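Long-range contacts in peptide-binding protein (Photobacterium damsela subsp. piscicida, PDB 6SQX), which is a secreted NlpC/P60 endopeptidase that cleaves the peptidoglycan of potentially competing bacteria, probably acting as a cysteine peptidase: residues 70-75 / 186-191; 79-84 / 336-341; 105-110 / 161-166; 154-159 / 174-179. All blocks are in the same frame, centred on the assembly; numbering follows the deposited sequence. Where two conformers were deposited one is given.

Interactions 1 and 3 join the N-terminal part to the SH3b1 region, interaction 2 joins it to the NlpC/P60 region, and interaction 4 lies at and within the SH3b1 region. The loops before and after strand 76-78 enter interactions 1 and 2, centres about 15 Å apart. Interactions 3 and 4, centres about 13 Å apart, share a probable hydrogen bond from K109 N to D158 OD1. Interactions 2 and 3 lie across the chain's centre, centres about 32 Å apart. Along the chain, segments of 1 and 2 alternate, as do those of 3 and 4, both falling between the segments of interaction 1. R341 of interaction 2 probably hydrogen-bonds L178 and S179 of interaction 4, linking the SH3b1 and peptidase regions.

Interaction 1 of 4, residues 70-75 / 186-191; sequences DDANQN and PIMLIH
The amide nitrogen NE2 of Q74 is gripped by two backbone carbonyls. To O of L189 it gives a nearly straight hydrogen bond (3.1 Å, N-H...O 172°) that arrives on a lone pair and stays in the plane of the Q74 amide; its other hydrogen bond goes to O of I134. L189 sits in the SH3b1 region on strand 186-192, the middle strand of a five-stranded antiparallel sheet, next to a classic beta bulge where I190 and H191 both face L200. M188 crosses the Q74 side chain at about a right angle. With CG anti to its backbone N (chi1 179°) it runs out toward the loop, then bends so that CE meets CB of A72 at 3.7 Å. Its SD lies 3.8 Å from Q74 CG and 3.4 Å from N73 O, an oxygen that accepts a hydrogen bond from K202 NZ. O of Q74 is buried without a partner in the model, and an Asx turn shapes the loop, N73 OD1 taking N of N75 at 2.8 Å.

Interaction 2 of 4, residues 79-84 / 336-341; sequences YVPNNT and GIWLPR
W338 and P81 approach from opposite directions, and the outer corner of the indole does the touching: CH2 lies 3.7 Å from CD of P81, which sits obliquely to the ring. O of Y79 lies at the edge of the indole, in the ring plane, 3.7 Å from CH2. The indole reaches this far because CG is anti to the backbone N (chi1 -165°), while its NE1 is hydrogen-bonded to Q204 OE1. V80 and P340 are oriented differently, lying side by side and pointing the same way, with CG2 of V80 4.1 Å from CG of P340; Y349 and Y345 of helix 343-349 pack against V80 and P340 respectively. A type II turn from V80 to N83, closed by N83 N to V80 O at 3.0 Å, carries P81. A Schellman motif at G336 ends helix 326-334 and leads into the loop, within the NlpC/P60 range, that carries W338 and P340 to helix 343-349. One water bridges the segments, donating to O of Y79 at 2.7 Å and accepting from N of R341 at 3.0 Å. No direct hydrogen bond crosses, so apolar packing predominates, this water being the one polar link found between the segments.

Interaction 3 of 4, residues 105-110 / 161-166; sequences SGYDKN and YNNFTI. With EDO (1,2-ethanediol), chain S; EDO (1,2-ethanediol), chain H.
Y107 and Y161 pair as a single antiparallel hydrogen-bonded bridge: N of Y107 gives to O of Y161 at 2.8 Å, and N of Y161 returns a straight bond to O of Y107 at 2.9 Å. From there the two rings part. Y107, with CG beside its own N (chi1 -63°), lays its ring along the backbone of N162 and N163; CE1 is 3.6 Å from CA of N163, whose side chain runs alongside in the same direction. F164 holds its CG between backbone N and carbonyl carbon (chi1 49°), which swings the ring back to set its edge against the face of Y107, in a T-shaped pair with centroids 5.8 Å apart and planes at 78°. Y161 instead turns a ring edge to O of D108, 3.3 Å from CD2, and its OH shares a water with O of K109. Y111 stacks on F164 and meets Y161 edge-to-face, extending the cluster. Asx turns set the bends: D108 OD1 accepts from N110 N, while N163 OD1 takes both N and OG1 of T165. This is an isolated beta bridge between two loops, one of them in the SH3b1 region, flanked by a cluster of aromatic rings.

Interaction 4 of 4, residues 154-159 / 174-179; sequences LPTSDA and DYIQLS. With EDO (1,2-ethanediol), chain P.
With its CG anti to the backbone N (chi1 170°), D174 swings its carboxylate over A159, so that CG comes 3.5 Å from CB and OD1 3.3 Å from CA of A159. In the I176 conformer described, CG2 stands anti to the backbone N and CG1 beside that N (chi1 -51°); CG2 therefore faces N of L154 at 3.9 Å, while CD1 touches CD1 of L154 at 4.2 Å. Both residues belong to a type I turn, D174 to Q177, that leads into strand 177-181 of the SH3b1 region. An Asx turn overlaps it: I176 N gives a hydrogen bond to OD1 of D174 at 3.0 Å, from well above the carboxylate plane. L154 is backed by helices 90-102 and 118-126, and an ST turn bends its segment. D174 OD1 also accepts from F160 N, while OD2 makes a salt bridge to R152 and takes a water at 2.7 Å. These donors would probably keep the carboxylate ionised, and they pin it beside an otherwise apolar contact.

Interaction 1 of 4, residues 70-75 / 186-191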
loop_
_atom_site.group_PDB
_atom_site.type_symbol
_atom_site.label_atom_id
_atom_site.label_comp_id
_atom_site.label_asym_id
_atom_site.label_seq_id
_atom_site.Cartn_x
_atom_site.Cartn_y
_atom_site.Cartn_z
ATOM N N ASP A 70 -24.574 -3.461 2.073
ATOM C CA ASP A 70 -25.387 -4.661 2.099
ATOM C C ASP A 70 -24.840 -5.730 1.163
ATOM O O ASP A 70 -25.225 -6.896 1.300
ATOM C CB ASP A 70 -26.842 -4.327 1.730
ATOM C CG ASP A 70 -27.580 -3.591 2.838
ATOM O OD1 ASP A 70 -27.031 -3.523 3.968
ATOM O OD2 ASP A 70 -28.718 -3.104 2.581
ATOM N N ASP A 71 -23.958 -5.352 0.225
ATOM C CA ASP A 71 -23.405 -6.261 -0.780
ATOM C C ASP A 71 -22.335 -7.194 -0.213
ATOM O O ASP A 71 -22.105 -8.277 -0.766
ATOM C CB ASP A 71 -22.783 -5.449 -1.926
ATOM C CG ASP A 71 -23.806 -4.626 -2.699
ATOM O OD1 ASP A 71 -24.939 -5.119 -2.910
ATOM O OD2 ASP A 71 -23.479 -3.476 -3.089
ATOM N N ALA A 72 -21.662 -6.799 0.853
ATOM C CA ALA A 72 -20.533 -7.545 1.377
ATOM C C ALA A 72 -21.007 -8.671 2.300
ATOM O O ALA A 72 -22.070 -8.583 2.933
ATOM C CB ALA A 72 -19.648 -6.578 2.175
ATOM N N ASN A 73 -20.204 -9.728 2.377
ATOM C CA ASN A 73 -20.525 -10.854 3.246
ATOM C C ASN A 73 -19.240 -11.451 3.806
ATOM O O ASN A 73 -18.130 -11.099 3.384
ATOM C CB ASN A 73 -21.410 -11.915 2.538
ATOM C CG ASN A 73 -20.677 -12.638 1.424
ATOM O OD1 ASN A 73 -19.644 -13.265 1.654
ATOM N ND2 ASN A 73 -21.213 -12.560 0.201
ATOM N N GLN A 74 -19.391 -12.368 4.768
ATOM C CA GLN A 74 -18.234 -12.898 5.481
ATOM C C GLN A 74 -17.509 -14.012 4.734
ATOM O O GLN A 74 -16.439 -14.446 5.192
ATOM C CB GLN A 74 -18.623 -13.414 6.867
ATOM C CG GLN A 74 -19.022 -12.338 7.878
ATOM C CD GLN A 74 -19.518 -12.970 9.137
ATOM O OE1 GLN A 74 -20.447 -13.796 9.095
ATOM N NE2 GLN A 74 -18.901 -12.645 10.264
ATOM N N ASN A 75 -18.040 -14.475 3.592
ATOM C CA ASN A 75 -17.489 -15.633 2.887
ATOM C C ASN A 75 -16.644 -15.274 1.671
ATOM O O ASN A 75 -15.802 -16.089 1.247
ATOM C CB ASN A 75 -18.628 -16.576 2.474
ATOM C CG ASN A 75 -19.400 -17.051 3.664
ATOM O OD1 ASN A 75 -18.891 -17.836 4.466
ATOM N ND2 ASN A 75 -20.636 -16.569 3.809
ATOM N N PRO A 186 -12.939 1.358 7.635
ATOM C CA PRO A 186 -14.116 0.463 7.685
ATOM C C PRO A 186 -13.730 -0.965 7.293
ATOM O O PRO A 186 -13.051 -1.195 6.282
ATOM C CB PRO A 186 -15.070 1.075 6.646
ATOM C CG PRO A 186 -14.662 2.501 6.511
ATOM C CD PRO A 186 -13.123 2.410 6.613
ATOM N N ILE A 187 -14.152 -1.930 8.109
ATOM C CA ILE A 187 -13.799 -3.333 7.896
ATOM C C ILE A 187 -15.012 -4.214 8.162
ATOM O O ILE A 187 -16.057 -3.765 8.628
ATOM C CB ILE A 187 -12.608 -3.792 8.776
ATOM C CG1 ILE A 187 -12.984 -3.567 10.259
ATOM C CG2 ILE A 187 -11.333 -3.020 8.382
ATOM C CD1 ILE A 187 -11.973 -4.048 11.251
ATOM N N MET A 188 -14.842 -5.491 7.874
ATOM C CA MET A 188 -15.777 -6.499 8.322
ATOM C C MET A 188 -15.009 -7.519 9.141
ATOM O O MET A 188 -13.900 -7.913 8.755
ATOM C CB MET A 188 -16.360 -7.211 7.112
ATOM C CG MET A 188 -17.363 -8.329 7.466
ATOM S SD MET A 188 -18.245 -9.062 6.070
ATOM C CE MET A 188 -19.387 -7.714 5.659
ATOM N N LEU A 189 -15.601 -7.924 10.277
ATOM C CA LEU A 189 -15.032 -8.933 11.157
ATOM C C LEU A 189 -15.523 -10.302 10.695
ATOM O O LEU A 189 -16.734 -10.498 10.495
ATOM C CB LEU A 189 -15.464 -8.664 12.603
ATOM C CG LEU A 189 -15.196 -7.234 13.120
ATOM C CD1 LEU A 189 -15.551 -7.199 14.601
ATOM C CD2 LEU A 189 -13.785 -6.708 12.867
ATOM N N ILE A 190 -14.610 -11.263 10.520
ATOM C CA ILE A 190 -14.941 -12.549 9.909
ATOM C C ILE A 190 -14.900 -13.689 10.918
ATOM O O ILE A 190 -15.855 -14.469 11.028
ATOM C CB ILE A 190 -14.019 -12.845 8.708
ATOM C CG1 ILE A 190 -14.097 -11.737 7.662
ATOM C CG2 ILE A 190 -14.370 -14.221 8.075
ATOM C CD1 ILE A 190 -12.836 -11.694 6.784
ATOM N N HIS A 191 -13.796 -13.820 11.654
ATOM C CA HIS A 191 -13.528 -15.044 12.396
ATOM C C HIS A 191 -12.512 -14.718 13.476
ATOM O O HIS A 191 -11.616 -13.903 13.255
ATOM C CB HIS A 191 -12.963 -16.081 11.408
ATOM C CG HIS A 191 -12.842 -17.468 11.964
ATOM N ND1 HIS A 191 -13.926 -18.306 12.110
ATOM C CD2 HIS A 191 -11.762 -18.170 12.392
ATOM C CE1 HIS A 191 -13.526 -19.455 12.619
ATOM N NE2 HIS A 191 -12.216 -19.409 12.788
#

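Interaction 2 of 4, residues 79-84 / 336-341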
loop_
_atom_site.group_PDB
_atom_site.type_symbol
_atom_site.label_atom_id
_atom_site.label_comp_id
_atom_site.label_asym_id
_atom_site.label_seq_id
_atom_site.Cartn_x
_atom_site.Cartn_y
_atom_site.Cartn_z
ATOM N N TYR A 79 -10.416 -8.400 -4.219
ATOM C CA TYR A 79 -9.336 -7.401 -4.278
ATOM C C TYR A 79 -9.841 -6.069 -4.802
ATOM O O TYR A 79 -9.272 -5.020 -4.462
ATOM C CB TYR A 79 -8.180 -7.892 -5.169
ATOM C CG TYR A 79 -7.477 -9.055 -4.560
ATOM C CD1 TYR A 79 -6.624 -8.884 -3.467
ATOM C CD2 TYR A 79 -7.663 -10.349 -5.061
ATOM C CE1 TYR A 79 -5.995 -9.966 -2.869
ATOM C CE2 TYR A 79 -7.006 -11.446 -4.478
ATOM C CZ TYR A 79 -6.162 -11.238 -3.380
ATOM O OH TYR A 79 -5.529 -12.293 -2.759
ATOM N N VAL A 80 -10.860 -6.067 -5.655
ATOM C CA VAL A 80 -11.493 -4.856 -6.163
ATOM C C VAL A 80 -12.993 -5.016 -5.927
ATOM O O VAL A 80 -13.648 -5.799 -6.644
ATOM C CB VAL A 80 -11.161 -4.652 -7.654
ATOM C CG1 VAL A 80 -11.911 -3.420 -8.229
ATOM C CG2 VAL A 80 -9.629 -4.529 -7.829
ATOM N N PRO A 81 -13.573 -4.380 -4.911
ATOM C CA PRO A 81 -14.997 -4.599 -4.593
ATOM C C PRO A 81 -15.858 -4.462 -5.833
ATOM O O PRO A 81 -15.657 -3.585 -6.674
ATOM C CB PRO A 81 -15.299 -3.490 -3.569
ATOM C CG PRO A 81 -14.019 -3.346 -2.841
ATOM C CD PRO A 81 -12.907 -3.515 -3.916
ATOM N N ASN A 82 -16.799 -5.394 -5.971
ATOM C CA ASN A 82 -17.799 -5.455 -7.040
ATOM C C ASN A 82 -17.244 -5.880 -8.385
ATOM O O ASN A 82 -18.036 -6.028 -9.336
ATOM C CB ASN A 82 -18.606 -4.158 -7.220
ATOM C CG ASN A 82 -19.439 -3.814 -6.006
ATOM O OD1 ASN A 82 -19.439 -2.652 -5.516
ATOM N ND2 ASN A 82 -20.158 -4.812 -5.491
ATOM N N ASN A 83 -15.951 -6.148 -8.511
ATOM C CA ASN A 83 -15.420 -6.689 -9.751
ATOM C C ASN A 83 -15.236 -8.187 -9.530
ATOM O O ASN A 83 -14.320 -8.613 -8.833
ATOM C CB ASN A 83 -14.105 -6.003 -10.150
ATOM C CG ASN A 83 -13.627 -6.489 -11.503
ATOM O OD1 ASN A 83 -13.841 -7.649 -11.835
ATOM N ND2 ASN A 83 -13.024 -5.614 -12.302
ATOM N N THR A 84 -16.130 -9.004 -10.122
ATOM C CA THR A 84 -16.063 -10.446 -9.868
ATOM C C THR A 84 -14.849 -11.132 -10.485
ATOM O O THR A 84 -14.590 -12.289 -10.147
ATOM C CB THR A 84 -17.333 -11.154 -10.330
ATOM O OG1 THR A 84 -17.496 -10.958 -11.746
ATOM C CG2 THR A 84 -18.525 -10.603 -9.559
ATOM N N GLY A 336 -8.900 11.071 -2.079
ATOM C CA GLY A 336 -10.126 10.374 -2.449
ATOM C C GLY A 336 -10.061 9.665 -3.785
ATOM O O GLY A 336 -11.068 9.615 -4.499
ATOM N N ILE A 337 -8.902 9.105 -4.126
ATOM C CA ILE A 337 -8.713 8.330 -5.341
ATOM C C ILE A 337 -8.305 6.952 -4.876
ATOM O O ILE A 337 -7.339 6.818 -4.112
ATOM C CB ILE A 337 -7.638 8.955 -6.236
ATOM C CG1 ILE A 337 -8.097 10.351 -6.684
ATOM C CG2 ILE A 337 -7.358 8.037 -7.419
ATOM C CD1 ILE A 337 -7.031 11.119 -7.477
ATOM N N TRP A 338 -9.088 5.929 -5.259
ATOM C CA TRP A 338 -8.953 4.597 -4.678
ATOM C C TRP A 338 -8.151 3.716 -5.619
ATOM O O TRP A 338 -8.545 3.542 -6.785
ATOM C CB TRP A 338 -10.333 3.951 -4.488
ATOM C CG TRP A 338 -10.300 2.748 -3.583
ATOM C CD1 TRP A 338 -10.412 2.742 -2.209
ATOM C CD2 TRP A 338 -10.136 1.370 -3.981
ATOM N NE1 TRP A 338 -10.331 1.453 -1.739
ATOM C CE2 TRP A 338 -10.149 0.593 -2.805
ATOM C CE3 TRP A 338 -9.995 0.727 -5.222
ATOM C CZ2 TRP A 338 -10.010 -0.795 -2.820
ATOM C CZ3 TRP A 338 -9.869 -0.665 -5.243
ATOM C CH2 TRP A 338 -9.872 -1.412 -4.054
ATOM N N LEU A 339 -7.070 3.122 -5.099
ATOM C CA LEU A 339 -6.312 2.086 -5.788
ATOM C C LEU A 339 -6.400 0.790 -4.999
ATOM O O LEU A 339 -6.483 0.803 -3.765
ATOM C CB LEU A 339 -4.815 2.472 -5.847
ATOM C CG LEU A 339 -4.443 3.728 -6.642
ATOM C CD1 LEU A 339 -2.911 3.863 -6.752
ATOM C CD2 LEU A 339 -5.107 3.819 -8.014
ATOM N N PRO A 340 -6.339 -0.358 -5.683
ATOM C CA PRO A 340 -6.215 -1.632 -4.953
ATOM C C PRO A 340 -4.887 -1.785 -4.246
ATOM O O PRO A 340 -3.995 -0.958 -4.438
ATOM C CB PRO A 340 -6.407 -2.711 -6.027
ATOM C CG PRO A 340 -6.419 -2.019 -7.318
ATOM C CD PRO A 340 -6.488 -0.523 -7.134
ATOM N N ARG A 341 -4.712 -2.856 -3.489
ATOM C CA ARG A 341 -3.553 -2.990 -2.614
ATOM C C ARG A 341 -2.253 -3.277 -3.365
ATOM O O ARG A 341 -1.193 -2.712 -3.028
ATOM C CB ARG A 341 -3.819 -4.096 -1.604
ATOM C CG ARG A 341 -2.579 -4.545 -0.821
ATOM C CD ARG A 341 -2.096 -3.457 0.131
ATOM N NE ARG A 341 -0.887 -3.887 0.832
ATOM C CZ ARG A 341 0.353 -3.599 0.437
ATOM N NH1 ARG A 341 0.542 -2.915 -0.676
ATOM N NH2 ARG A 341 1.375 -3.999 1.164
HETATM O O HOH W 1 -6.877 -4.894 -3.258
#

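Interaction 3 of 4, residues 105-110 / 161-166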
loop_
_atom_site.group_PDB
_atom_site.type_symbol
_atom_site.label_atom_id
_atom_site.label_comp_id
_atom_site.label_asym_id
_atom_site.label_seq_id
_atom_site.Cartn_x
_atom_site.Cartn_y
_atom_site.Cartn_z
ATOM N N SER A 105 10.215 -24.498 4.686
ATOM C CA SER A 105 11.170 -24.179 5.729
ATOM C C SER A 105 11.610 -22.734 5.547
ATOM O O SER A 105 11.705 -22.225 4.423
ATOM C CB SER A 105 12.411 -25.065 5.631
ATOM O OG SER A 105 12.057 -26.430 5.608
ATOM N N GLY A 106 11.874 -22.080 6.660
ATOM C CA GLY A 106 12.285 -20.700 6.610
ATOM C C GLY A 106 12.791 -20.302 7.966
ATOM O O GLY A 106 13.181 -21.150 8.773
ATOM N N TYR A 107 12.773 -18.997 8.209
ATOM C CA TYR A 107 13.404 -18.420 9.390
ATOM C C TYR A 107 12.420 -17.512 10.090
ATOM O O TYR A 107 11.570 -16.895 9.445
ATOM C CB TYR A 107 14.630 -17.601 9.008
ATOM C CG TYR A 107 15.661 -18.511 8.377
ATOM C CD1 TYR A 107 15.593 -18.806 7.029
ATOM C CD2 TYR A 107 16.652 -19.139 9.138
ATOM C CE1 TYR A 107 16.469 -19.680 6.436
ATOM C CE2 TYR A 107 17.559 -20.029 8.542
ATOM C CZ TYR A 107 17.475 -20.288 7.188
ATOM O OH TYR A 107 18.376 -21.156 6.603
ATOM N N ASP A 108 12.565 -17.417 11.418
ATOM C CA ASP A 108 11.612 -16.686 12.241
ATOM C C ASP A 108 12.035 -15.228 12.458
ATOM O O ASP A 108 12.962 -14.716 11.823
ATOM C CB ASP A 108 11.337 -17.428 13.557
ATOM C CG ASP A 108 12.494 -17.398 14.547
ATOM O OD1 ASP A 108 13.473 -16.618 14.373
ATOM O OD2 ASP A 108 12.358 -18.124 15.575
ATOM N N LYS A 109 11.356 -14.553 13.396
ATOM C CA LYS A 109 11.548 -13.118 13.612
ATOM C C LYS A 109 12.930 -12.795 14.171
ATOM O O LYS A 109 13.383 -11.641 14.074
ATOM C CB LYS A 109 10.456 -12.582 14.543
ATOM C CG LYS A 109 10.605 -13.032 15.978
ATOM C CD LYS A 109 9.424 -12.515 16.846
ATOM C CE LYS A 109 9.720 -12.748 18.337
ATOM N NZ LYS A 109 8.580 -12.313 19.221
ATOM N N ASN A 110 13.602 -13.785 14.738
ATOM C CA ASN A 110 14.960 -13.639 15.258
ATOM C C ASN A 110 15.986 -14.303 14.358
ATOM O O ASN A 110 17.127 -14.511 14.778
ATOM C CB ASN A 110 15.054 -14.202 16.677
ATOM C CG ASN A 110 14.232 -13.391 17.679
ATOM O OD1 ASN A 110 13.388 -13.932 18.412
ATOM N ND2 ASN A 110 14.474 -12.092 17.718
ATOM N N TYR A 161 10.800 -15.576 6.996
ATOM C CA TYR A 161 11.836 -15.100 6.092
ATOM C C TYR A 161 12.440 -16.274 5.342
ATOM O O TYR A 161 12.557 -17.381 5.878
ATOM C CB TYR A 161 12.974 -14.446 6.876
ATOM C CG TYR A 161 12.599 -13.184 7.600
ATOM C CD1 TYR A 161 12.258 -12.013 6.889
ATOM C CD2 TYR A 161 12.664 -13.137 8.988
ATOM C CE1 TYR A 161 11.927 -10.840 7.559
ATOM C CE2 TYR A 161 12.388 -11.950 9.683
ATOM C CZ TYR A 161 11.991 -10.815 8.960
ATOM O OH TYR A 161 11.696 -9.641 9.623
ATOM N N ASN A 162 12.839 -16.022 4.098
ATOM C CA ASN A 162 13.811 -16.910 3.472
ATOM C C ASN A 162 15.206 -16.584 4.032
ATOM O O ASN A 162 15.372 -15.633 4.801
ATOM C CB ASN A 162 13.768 -16.740 1.955
ATOM C CG ASN A 162 12.463 -17.288 1.334
ATOM O OD1 ASN A 162 11.995 -18.385 1.696
ATOM N ND2 ASN A 162 11.882 -16.524 0.417
ATOM N N ASN A 163 16.208 -17.384 3.674
ATOM C CA ASN A 163 17.568 -17.182 4.160
ATOM C C ASN A 163 17.998 -15.729 3.958
ATOM O O ASN A 163 18.038 -15.222 2.833
ATOM C CB ASN A 163 18.517 -18.123 3.401
ATOM C CG ASN A 163 19.935 -18.107 3.955
ATOM O OD1 ASN A 163 20.442 -17.045 4.329
ATOM N ND2 ASN A 163 20.575 -19.259 4.012
ATOM N N PHE A 164 18.288 -15.047 5.063
ATOM C CA PHE A 164 18.540 -13.609 5.086
ATOM C C PHE A 164 19.885 -13.236 4.467
ATOM O O PHE A 164 20.134 -12.039 4.289
ATOM C CB PHE A 164 18.403 -13.091 6.523
ATOM C CG PHE A 164 19.173 -13.929 7.522
ATOM C CD1 PHE A 164 20.515 -13.733 7.691
ATOM C CD2 PHE A 164 18.561 -14.981 8.211
ATOM C CE1 PHE A 164 21.256 -14.506 8.587
ATOM C CE2 PHE A 164 19.276 -15.776 9.111
ATOM C CZ PHE A 164 20.637 -15.536 9.299
ATOM N N THR A 165 20.730 -14.210 4.088
ATOM C CA THR A 165 21.935 -13.898 3.332
ATOM C C THR A 165 21.693 -13.841 1.828
ATOM O O THR A 165 22.613 -13.507 1.081
ATOM C CB THR A 165 23.055 -14.906 3.627
ATOM O OG1 THR A 165 22.706 -16.193 3.103
ATOM C CG2 THR A 165 23.330 -15.015 5.134
ATOM N N ILE A 166 20.489 -14.147 1.363
ATOM C CA ILE A 166 20.146 -14.116 -0.059
ATOM C C ILE A 166 19.696 -12.699 -0.395
ATOM O O ILE A 166 18.830 -12.159 0.311
ATOM C CB ILE A 166 18.998 -15.095 -0.350
ATOM C CG1 ILE A 166 19.423 -16.526 -0.069
ATOM C CG2 ILE A 166 18.529 -14.989 -1.820
ATOM C CD1 ILE A 166 18.223 -17.538 -0.167
HETATM C C1 EDO S . 11.292 -7.505 16.408
HETATM O O1 EDO S . 11.286 -7.550 17.839
HETATM C C2 EDO S . 12.407 -8.416 15.916
HETATM O O2 EDO S . 12.359 -9.642 16.665
HETATM C C1 EDO H . 7.971 -17.177 0.628
HETATM O O1 EDO H . 7.897 -18.573 0.278
HETATM C C2 EDO H . 8.307 -16.352 -0.604
HETATM O O2 EDO H . 9.573 -16.813 -1.135
HETATM O O HOH W 2 13.222 -20.464 3.066
HETATM O O HOH W 3 11.660 -9.892 12.430
#

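Interaction 4 of 4, residues 154-159 / 174-179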
loop_
_atom_site.group_PDB
_atom_site.type_symbol
_atom_site.label_atom_id
_atom_site.label_comp_id
_atom_site.label_asym_id
_atom_site.label_seq_id
_atom_site.Cartn_x
_atom_site.Cartn_y
_atom_site.Cartn_z
ATOM N N LEU A 154 -1.394 -15.058 8.596
ATOM C CA LEU A 154 -1.701 -16.033 9.631
ATOM C C LEU A 154 -1.705 -15.278 10.949
ATOM O O LEU A 154 -1.028 -14.251 11.067
ATOM C CB LEU A 154 -0.592 -17.092 9.708
ATOM C CG LEU A 154 -0.465 -18.012 8.494
ATOM C CD1 LEU A 154 0.774 -18.889 8.651
ATOM C CD2 LEU A 154 -1.743 -18.871 8.352
ATOM N N PRO A 155 -2.427 -15.760 11.950
ATOM C CA PRO A 155 -2.513 -15.002 13.229
ATOM C C PRO A 155 -1.275 -15.201 14.088
ATOM O O PRO A 155 -1.256 -15.971 15.061
ATOM C CB PRO A 155 -3.768 -15.582 13.886
ATOM C CG PRO A 155 -3.858 -17.001 13.331
ATOM C CD PRO A 155 -3.415 -16.854 11.882
ATOM N N THR A 156 -0.214 -14.480 13.711
ATOM C CA THR A 156 1.051 -14.561 14.428
ATOM C C THR A 156 1.857 -13.316 14.118
ATOM O O THR A 156 1.787 -12.779 13.003
ATOM C CB THR A 156 1.877 -15.808 14.034
ATOM O OG1 THR A 156 3.103 -15.877 14.795
ATOM C CG2 THR A 156 2.213 -15.800 12.548
ATOM N N SER A 157 2.583 -12.853 15.133
ATOM C CA SER A 157 3.559 -11.792 14.952
ATOM C C SER A 157 4.918 -12.332 14.540
ATOM O O SER A 157 5.818 -11.540 14.221
ATOM C CB SER A 157 3.686 -10.956 16.226
ATOM O OG SER A 157 4.037 -11.775 17.324
ATOM N N ASP A 158 5.084 -13.647 14.540
ATOM C CA ASP A 158 6.346 -14.233 14.123
ATOM C C ASP A 158 6.447 -14.125 12.613
ATOM O O ASP A 158 5.429 -14.021 11.918
ATOM C CB ASP A 158 6.374 -15.698 14.537
ATOM C CG ASP A 158 7.801 -16.251 14.646
ATOM O OD1 ASP A 158 8.767 -15.478 14.411
ATOM O OD2 ASP A 158 7.972 -17.449 14.975
ATOM N N ALA A 159 7.686 -14.061 12.119
ATOM C CA ALA A 159 7.971 -13.841 10.708
ATOM C C ALA A 159 8.151 -15.160 9.982
ATOM O O ALA A 159 8.440 -16.202 10.596
ATOM C CB ALA A 159 9.260 -13.026 10.550
ATOM N N ASP A 174 9.318 -10.243 5.375
ATOM C CA ASP A 174 8.544 -11.213 6.152
ATOM C C ASP A 174 7.283 -11.509 5.360
ATOM O O ASP A 174 6.415 -10.654 5.244
ATOM C CB ASP A 174 8.188 -10.561 7.493
ATOM C CG ASP A 174 7.179 -11.373 8.314
ATOM O OD1 ASP A 174 6.825 -12.509 7.904
ATOM O OD2 ASP A 174 6.741 -10.874 9.364
ATOM N N TYR A 175 7.181 -12.726 4.816
ATOM C CA TYR A 175 6.087 -12.976 3.885
ATOM C C TYR A 175 4.730 -13.079 4.560
ATOM O O TYR A 175 3.714 -13.039 3.847
ATOM C CB TYR A 175 6.415 -14.212 3.026
ATOM C CG TYR A 175 7.548 -13.867 2.081
ATOM C CD1 TYR A 175 7.340 -13.005 0.994
ATOM C CD2 TYR A 175 8.851 -14.279 2.341
ATOM C CE1 TYR A 175 8.417 -12.630 0.156
ATOM C CE2 TYR A 175 9.901 -13.932 1.508
ATOM C CZ TYR A 175 9.673 -13.095 0.429
ATOM O OH TYR A 175 10.726 -12.728 -0.389
ATOM N N ILE A 176 4.685 -13.168 5.897
ATOM C CA ILE A 176 3.413 -13.107 6.625
ATOM C C ILE A 176 2.831 -11.703 6.608
ATOM O O ILE A 176 1.623 -11.523 6.817
ATOM C CB ILE A 176 3.588 -13.597 8.078
ATOM C CG1 ILE A 176 4.284 -14.960 8.126
ATOM C CG2 ILE A 176 2.251 -13.624 8.825
ATOM C CD1 ILE A 176 3.567 -16.050 7.371
ATOM N N GLN A 177 3.662 -10.684 6.369
ATOM C CA GLN A 177 3.220 -9.302 6.455
ATOM C C GLN A 177 2.484 -8.882 5.179
ATOM O O GLN A 177 3.052 -8.955 4.077
ATOM C CB GLN A 177 4.447 -8.420 6.690
ATOM C CG GLN A 177 4.081 -6.892 6.802
ATOM C CD GLN A 177 2.930 -6.625 7.818
ATOM O OE1 GLN A 177 2.882 -7.264 8.908
ATOM N NE2 GLN A 177 1.985 -5.729 7.445
ATOM N N LEU A 178 1.226 -8.428 5.306
ATOM C CA LEU A 178 0.442 -8.129 4.108
ATOM C C LEU A 178 0.169 -6.649 3.868
ATOM O O LEU A 178 0.348 -6.159 2.735
ATOM C CB LEU A 178 -0.915 -8.822 4.197
ATOM C CG LEU A 178 -0.859 -10.347 4.186
ATOM C CD1 LEU A 178 -2.302 -10.914 4.222
ATOM C CD2 LEU A 178 -0.090 -10.919 2.962
ATOM N N SER A 179 -0.331 -5.926 4.875
ATOM C CA SER A 179 -0.749 -4.542 4.671
ATOM C C SER A 179 -0.667 -3.781 5.985
ATOM O O SER A 179 -0.621 -4.384 7.060
ATOM C CB SER A 179 -2.203 -4.458 4.192
ATOM O OG SER A 179 -2.327 -5.143 2.954
HETATM C C1 EDO P . 10.547 -9.804 -3.141
HETATM O O1 EDO P . 9.580 -10.750 -2.712
HETATM C C2 EDO P . 11.807 -10.166 -2.376
HETATM O O2 EDO P . 12.916 -9.404 -2.858
HETATM O O HOH W 4 7.620 -10.059 11.812
#